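Local coordinates for protein BlEst2 (Bacillus licheniformis, PDB 6WPX) that probably hydrolyses ester bonds as a lipase or esterase, captured here in a propeptide form whose C-terminal domain has autoinhibitory effects, at residues 47-53 / 111-117; 59-64 / 81-85. All blocks are in the same frame, centred on the assembly; numbering follows the deposited sequence.

Interaction 1: residues 47-53 / 111-117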
loop_
_atom_site.group_PDB
_atom_site.type_symbol
_atom_site.label_atom_id
_atom_site.label_comp_id
_atom_site.label_asym_id
_atom_site.label_seq_id
_atom_site.Cartn_x
_atom_site.Cartn_y
_atom_site.Cartn_z
ATOM N N LYS A 47 -18.156 -21.229 -19.051
ATOM C CA LYS A 47 -18.132 -20.435 -17.823
ATOM C C LYS A 47 -17.552 -21.202 -16.622
ATOM O O LYS A 47 -18.309 -21.791 -15.849
ATOM C CB LYS A 47 -19.536 -19.901 -17.488
ATOM C CG LYS A 47 -20.085 -18.911 -18.495
ATOM C CD LYS A 47 -21.502 -18.510 -18.114
ATOM C CE LYS A 47 -22.094 -17.548 -19.097
ATOM N NZ LYS A 47 -22.174 -18.162 -20.461
ATOM N N PRO A 48 -16.225 -21.135 -16.370
ATOM C CA PRO A 48 -15.680 -21.837 -15.191
ATOM C C PRO A 48 -16.195 -21.225 -13.879
ATOM O O PRO A 48 -16.512 -20.029 -13.860
ATOM C CB PRO A 48 -14.157 -21.641 -15.328
ATOM C CG PRO A 48 -13.946 -21.344 -16.798
ATOM C CD PRO A 48 -15.146 -20.501 -17.158
ATOM N N PRO A 49 -16.301 -22.002 -12.775
ATOM C CA PRO A 49 -16.717 -21.387 -11.509
ATOM C C PRO A 49 -15.671 -20.358 -11.044
ATOM O O PRO A 49 -14.486 -20.457 -11.378
ATOM C CB PRO A 49 -16.767 -22.575 -10.536
ATOM C CG PRO A 49 -16.811 -23.820 -11.451
ATOM C CD PRO A 49 -15.977 -23.438 -12.607
ATOM N N ILE A 50 -16.115 -19.358 -10.290
ATOM C CA ILE A 50 -15.189 -18.332 -9.793
ATOM C C ILE A 50 -14.944 -18.531 -8.325
ATOM O O ILE A 50 -15.893 -18.627 -7.558
ATOM C CB ILE A 50 -15.704 -16.895 -10.062
ATOM C CG1 ILE A 50 -16.031 -16.646 -11.540
ATOM C CG2 ILE A 50 -14.727 -15.861 -9.512
ATOM C CD1 ILE A 50 -17.080 -15.534 -11.719
ATOM N N VAL A 51 -13.678 -18.509 -7.923
ATOM C CA VAL A 51 -13.312 -18.518 -6.511
ATOM C C VAL A 51 -12.907 -17.085 -6.169
ATOM O O VAL A 51 -11.955 -16.554 -6.743
ATOM C CB VAL A 51 -12.211 -19.542 -6.160
ATOM C CG1 VAL A 51 -11.776 -19.402 -4.692
ATOM C CG2 VAL A 51 -12.692 -20.951 -6.444
ATOM N N PHE A 52 -13.650 -16.466 -5.241
ATOM C CA PHE A 52 -13.396 -15.093 -4.804
ATOM C C PHE A 52 -12.475 -15.108 -3.616
ATOM O O PHE A 52 -12.737 -15.812 -2.640
ATOM C CB PHE A 52 -14.712 -14.355 -4.520
ATOM C CG PHE A 52 -15.486 -14.061 -5.786
ATOM C CD1 PHE A 52 -15.237 -12.898 -6.523
ATOM C CD2 PHE A 52 -16.465 -14.939 -6.244
ATOM C CE1 PHE A 52 -15.962 -12.621 -7.686
ATOM C CE2 PHE A 52 -17.219 -14.637 -7.388
ATOM C CZ PHE A 52 -16.956 -13.483 -8.101
ATOM N N VAL A 53 -11.344 -14.380 -3.737
ATOM C CA VAL A 53 -10.281 -14.349 -2.727
ATOM C C VAL A 53 -10.140 -12.943 -2.145
ATOM O O VAL A 53 -9.826 -12.004 -2.877
ATOM C CB VAL A 53 -8.942 -14.924 -3.265
ATOM C CG1 VAL A 53 -7.876 -14.993 -2.156
ATOM C CG2 VAL A 53 -9.144 -16.309 -3.883
ATOM N N ARG A 111 -14.034 -29.348 -12.239
ATOM C CA ARG A 111 -13.326 -28.608 -13.298
ATOM C C ARG A 111 -12.537 -27.438 -12.729
ATOM O O ARG A 111 -12.775 -27.033 -11.586
ATOM C CB ARG A 111 -14.305 -28.081 -14.377
ATOM C CG ARG A 111 -15.470 -27.234 -13.839
ATOM C CD ARG A 111 -16.450 -26.969 -14.942
ATOM N NE ARG A 111 -17.672 -26.339 -14.453
ATOM C CZ ARG A 111 -18.298 -25.350 -15.082
ATOM N NH1 ARG A 111 -17.809 -24.858 -16.213
ATOM N NH2 ARG A 111 -19.407 -24.832 -14.574
ATOM N N LYS A 112 -11.625 -26.869 -13.568
ATOM C CA LYS A 112 -10.776 -25.724 -13.232
ATOM C C LYS A 112 -11.613 -24.491 -12.983
ATOM O O LYS A 112 -12.676 -24.297 -13.583
ATOM C CB LYS A 112 -9.702 -25.449 -14.300
ATOM C CG LYS A 112 -8.583 -26.486 -14.316
ATOM C CD LYS A 112 -7.442 -26.023 -15.183
ATOM C CE LYS A 112 -6.610 -27.169 -15.690
ATOM N NZ LYS A 112 -5.203 -26.747 -15.914
ATOM N N VAL A 113 -11.173 -23.715 -12.017
ATOM C CA VAL A 113 -11.866 -22.512 -11.595
ATOM C C VAL A 113 -11.093 -21.271 -12.017
ATOM O O VAL A 113 -9.925 -21.347 -12.412
ATOM C CB VAL A 113 -12.139 -22.523 -10.064
ATOM C CG1 VAL A 113 -12.904 -23.771 -9.644
ATOM C CG2 VAL A 113 -10.844 -22.383 -9.258
ATOM N N ILE A 114 -11.745 -20.117 -11.883
ATOM C CA ILE A 114 -11.131 -18.823 -12.149
ATOM C C ILE A 114 -10.909 -18.210 -10.773
ATOM O O ILE A 114 -11.783 -18.315 -9.923
ATOM C CB ILE A 114 -12.087 -17.946 -13.004
ATOM C CG1 ILE A 114 -12.194 -18.479 -14.449
ATOM C CG2 ILE A 114 -11.674 -16.436 -12.971
ATOM C CD1 ILE A 114 -13.418 -17.896 -15.196
ATOM N N LEU A 115 -9.769 -17.573 -10.554
ATOM C CA LEU A 115 -9.605 -16.833 -9.302
ATOM C C LEU A 115 -9.889 -15.371 -9.582
ATOM O O LEU A 115 -9.328 -14.808 -10.531
ATOM C CB LEU A 115 -8.203 -16.994 -8.695
ATOM C CG LEU A 115 -7.768 -18.407 -8.280
ATOM C CD1 LEU A 115 -6.373 -18.378 -7.729
ATOM C CD2 LEU A 115 -8.709 -19.003 -7.232
ATOM N N VAL A 116 -10.783 -14.766 -8.770
ATOM C CA VAL A 116 -11.029 -13.319 -8.769
ATOM C C VAL A 116 -10.533 -12.923 -7.400
ATOM O O VAL A 116 -11.118 -13.307 -6.393
ATOM C CB VAL A 116 -12.458 -12.828 -9.097
ATOM C CG1 VAL A 116 -12.570 -11.308 -8.844
ATOM C CG2 VAL A 116 -12.793 -13.130 -10.564
ATOM N N SER A 117 -9.380 -12.268 -7.372
ATOM C CA SER A 117 -8.676 -11.969 -6.147
ATOM C C SER A 117 -8.485 -10.502 -5.884
ATOM O O SER A 117 -7.980 -9.769 -6.724
ATOM C CB SER A 117 -7.334 -12.681 -6.168
ATOM O OG SER A 117 -7.564 -14.063 -6.390
#

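Interaction 2: residues 59-64 / 81-85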
loop_
_atom_site.group_PDB
_atom_site.type_symbol
_atom_site.label_atom_id
_atom_site.label_comp_id
_atom_site.label_asym_id
_atom_site.label_seq_id
_atom_site.Cartn_x
_atom_site.Cartn_y
_atom_site.Cartn_z
ATOM N N SER A 59 -11.988 -11.306 5.008
ATOM C CA SER A 59 -12.535 -12.646 4.928
ATOM C C SER A 59 -13.467 -12.673 3.737
ATOM O O SER A 59 -13.655 -11.649 3.079
ATOM C CB SER A 59 -13.312 -12.971 6.202
ATOM O OG SER A 59 -14.535 -12.250 6.230
ATOM N N SER A 60 -14.118 -13.815 3.513
ATOM C CA SER A 60 -15.108 -13.991 2.454
ATOM C C SER A 60 -16.274 -12.967 2.575
ATOM O O SER A 60 -16.923 -12.676 1.585
ATOM C CB SER A 60 -15.638 -15.423 2.473
ATOM O OG SER A 60 -16.243 -15.721 3.722
ATOM N N SER A 61 -16.498 -12.383 3.780
ATOM C CA SER A 61 -17.564 -11.395 3.986
ATOM C C SER A 61 -17.370 -10.100 3.164
ATOM O O SER A 61 -18.345 -9.387 2.919
ATOM C CB SER A 61 -17.755 -11.098 5.471
ATOM O OG SER A 61 -16.615 -10.426 5.980
ATOM N N ALA A 62 -16.127 -9.838 2.673
ATOM C CA ALA A 62 -15.811 -8.690 1.811
ATOM C C ALA A 62 -16.703 -8.747 0.548
ATOM O O ALA A 62 -17.074 -7.713 0.015
ATOM C CB ALA A 62 -14.354 -8.750 1.387
ATOM N N TRP A 63 -17.073 -9.960 0.107
ATOM C CA TRP A 63 -17.882 -10.150 -1.098
ATOM C C TRP A 63 -19.366 -10.013 -0.845
ATOM O O TRP A 63 -20.128 -9.969 -1.801
ATOM C CB TRP A 63 -17.553 -11.510 -1.762
ATOM C CG TRP A 63 -16.080 -11.682 -1.995
ATOM C CD1 TRP A 63 -15.217 -12.456 -1.265
ATOM C CD2 TRP A 63 -15.265 -10.939 -2.923
ATOM N NE1 TRP A 63 -13.928 -12.297 -1.735
ATOM C CE2 TRP A 63 -13.931 -11.375 -2.753
ATOM C CE3 TRP A 63 -15.549 -10.000 -3.938
ATOM C CZ2 TRP A 63 -12.883 -10.919 -3.569
ATOM C CZ3 TRP A 63 -14.503 -9.522 -4.714
ATOM C CH2 TRP A 63 -13.187 -9.965 -4.516
ATOM N N PHE A 64 -19.788 -9.933 0.434
ATOM C CA PHE A 64 -21.200 -9.861 0.783
ATOM C C PHE A 64 -21.600 -8.608 1.549
ATOM O O PHE A 64 -22.716 -8.136 1.336
ATOM C CB PHE A 64 -21.618 -11.114 1.588
ATOM C CG PHE A 64 -21.487 -12.413 0.822
ATOM C CD1 PHE A 64 -20.265 -13.071 0.734
ATOM C CD2 PHE A 64 -22.584 -12.979 0.194
ATOM C CE1 PHE A 64 -20.152 -14.264 0.022
ATOM C CE2 PHE A 64 -22.471 -14.192 -0.484
ATOM C CZ PHE A 64 -21.259 -14.820 -0.572
ATOM N N ALA A 81 -17.420 -19.775 -5.487
ATOM C CA ALA A 81 -17.021 -20.242 -4.156
ATOM C C ALA A 81 -16.270 -19.093 -3.487
ATOM O O ALA A 81 -15.754 -18.216 -4.168
ATOM C CB ALA A 81 -16.154 -21.498 -4.251
ATOM N N PHE A 82 -16.324 -19.036 -2.170
ATOM C CA PHE A 82 -15.734 -17.935 -1.401
ATOM C C PHE A 82 -14.913 -18.571 -0.320
ATOM O O PHE A 82 -15.379 -19.514 0.309
ATOM C CB PHE A 82 -16.864 -17.054 -0.801
ATOM C CG PHE A 82 -17.813 -16.529 -1.864
ATOM C CD1 PHE A 82 -18.898 -17.288 -2.290
ATOM C CD2 PHE A 82 -17.581 -15.305 -2.478
ATOM C CE1 PHE A 82 -19.740 -16.829 -3.317
ATOM C CE2 PHE A 82 -18.435 -14.830 -3.489
ATOM C CZ PHE A 82 -19.488 -15.606 -3.924
ATOM N N ILE A 83 -13.696 -18.078 -0.110
ATOM C CA ILE A 83 -12.778 -18.662 0.856
ATOM C C ILE A 83 -12.280 -17.650 1.889
ATOM O O ILE A 83 -12.113 -16.465 1.585
ATOM C CB ILE A 83 -11.602 -19.351 0.085
ATOM C CG1 ILE A 83 -10.698 -20.187 1.044
ATOM C CG2 ILE A 83 -10.783 -18.316 -0.755
ATOM C CD1 ILE A 83 -9.777 -21.161 0.398
ATOM N N ASP A 84 -12.034 -18.139 3.109
ATOM C CA ASP A 84 -11.415 -17.364 4.158
ATOM C C ASP A 84 -9.980 -17.873 4.208
ATOM O O ASP A 84 -9.759 -19.072 4.385
ATOM C CB ASP A 84 -12.054 -17.632 5.534
ATOM C CG ASP A 84 -13.434 -17.051 5.729
ATOM O OD1 ASP A 84 -13.878 -16.290 4.863
ATOM O OD2 ASP A 84 -14.063 -17.348 6.769
ATOM N N LEU A 85 -9.019 -16.980 4.022
ATOM C CA LEU A 85 -7.600 -17.283 4.190
ATOM C C LEU A 85 -7.223 -16.556 5.446
ATOM O O LEU A 85 -8.121 -16.029 6.118
ATOM C CB LEU A 85 -6.764 -16.795 2.989
ATOM C CG LEU A 85 -7.095 -17.414 1.610
ATOM C CD1 LEU A 85 -6.148 -16.882 0.550
ATOM C CD2 LEU A 85 -7.027 -18.967 1.652
HETATM O O HOH W 1 -12.849 -14.572 -0.133
#

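Interaction 1: residues 47-53 / 111-117
Val51 reaches strand 113-117 at two points, its N bonding to Ile114 O and its O accepting from Val116 N, in a parallel pairing of strands 50-53 and 113-117 within the central sheet of the alpha/beta-hydrolase domain. Four backbone hydrogen bonds zip the two together, from Ile114 N to Pro49 O (2.8 Å) at the entry to Val53 N to Val116 O (2.9 Å) at the far end. The packing is tight on both faces of the sheet. On one, CG2 of Ile50 meets CG2 of Val116 at 3.5 Å, while CB of Val116 lies 3.8 Å from CE1 of Phe52, and Ile50 CG2 also rests over the rim of the Phe52 ring. On the other, CG2 of Val51 touches CG2 of Val113 at 3.7 Å and Leu115 CD2 packs alongside Val51 CB, beneath helices 91-109 and 121-131; Ser117 OG, 3.5 Å from Val53 CB, bonds to Ser125.

Toward Lys47 and Lys112 the pairing gives way to a looser, partly solvent-exposed end. Here Arg111 is extended from CG to NE, and Pro49 CD sits 3.8 Å from the plane of the Arg111 guanidinium, over its centre. Arg111 NH1 makes a weak bond to Lys47 O (3.1 Å, 123° at the hydrogen) and a further one to Asp44 O, whereas Lys47 NZ pairs with the Asp44 carboxylate. Replacing Arg111, an alanine here would probably remove the group packed on Pro49 CD and leave the carbonyl oxygens of Lys47 and Asp44 without their common donor. Cohesion in the interior thus rests on main-chain hydrogen bonds and apolar side chains, and the charged side chains of the pair lie in the loops ahead of the strands.

Interaction 2: residues 59-64 / 81-85
An aromatic cluster of Trp63, Phe64 and Phe82, next to a pair of hydrogen bonds from Ser60 to Asp84, joins the 3-10 turn at 60-63 to the end of strand 80-83. Phe64 presents its edge to one face of Phe82 in a T-shaped arrangement, centroids 4.7 Å apart and planes at 62°, with CZ over the middle of the Phe82 ring. Trp63 comes in obliquely: its CB lies 3.8 Å from Phe82 CE2.

In the alpha/beta-hydrolase sheet, strand 80-83 runs between 50-53 and 34-36, and the turn rides above it in the connection from strand 50-53 to helix 69-75. The turn is shaped from within by an ST turn, Ser61 N donating to Ser59 OG. At its start both donors of Ser60 converge on one oxygen, Asp84 OD1, from opposite faces of the carboxylate plane: the backbone N at 2.8 Å, the hydroxyl OG at 2.7 Å on the syn side. Placing OG between its own backbone N and carbonyl carbon (chi1 60°) lets the Ser60 hydroxyl join its own N on OD1, while Asp84 OD2 accepts from Asn30 N. One water bridges the two segments, accepting from Trp63 NE1 at 3.0 Å and donating to Ile83 O at 2.7 Å.

How the interactions relate
Both interactions are largely buried and both reach the same sheet, where strands 50-53 and 80-83 are neighbours; Ile50 O to Ala81 N and Phe52 N to Ala81 O are probable hydrogen bonds between them. Interaction 1 joins two adjacent strands through regular main-chain pairing, with an open, charged fringe at one end. Interaction 2 instead fastens a connecting turn onto a strand, using aromatic rings, a carboxylate and a water in place of strand pairing. Phe52 links the two contacts: its CD2 lies 3.4 Å from Phe82 CE2. Trp63 also reaches back, its CZ2 packing against Val53 O.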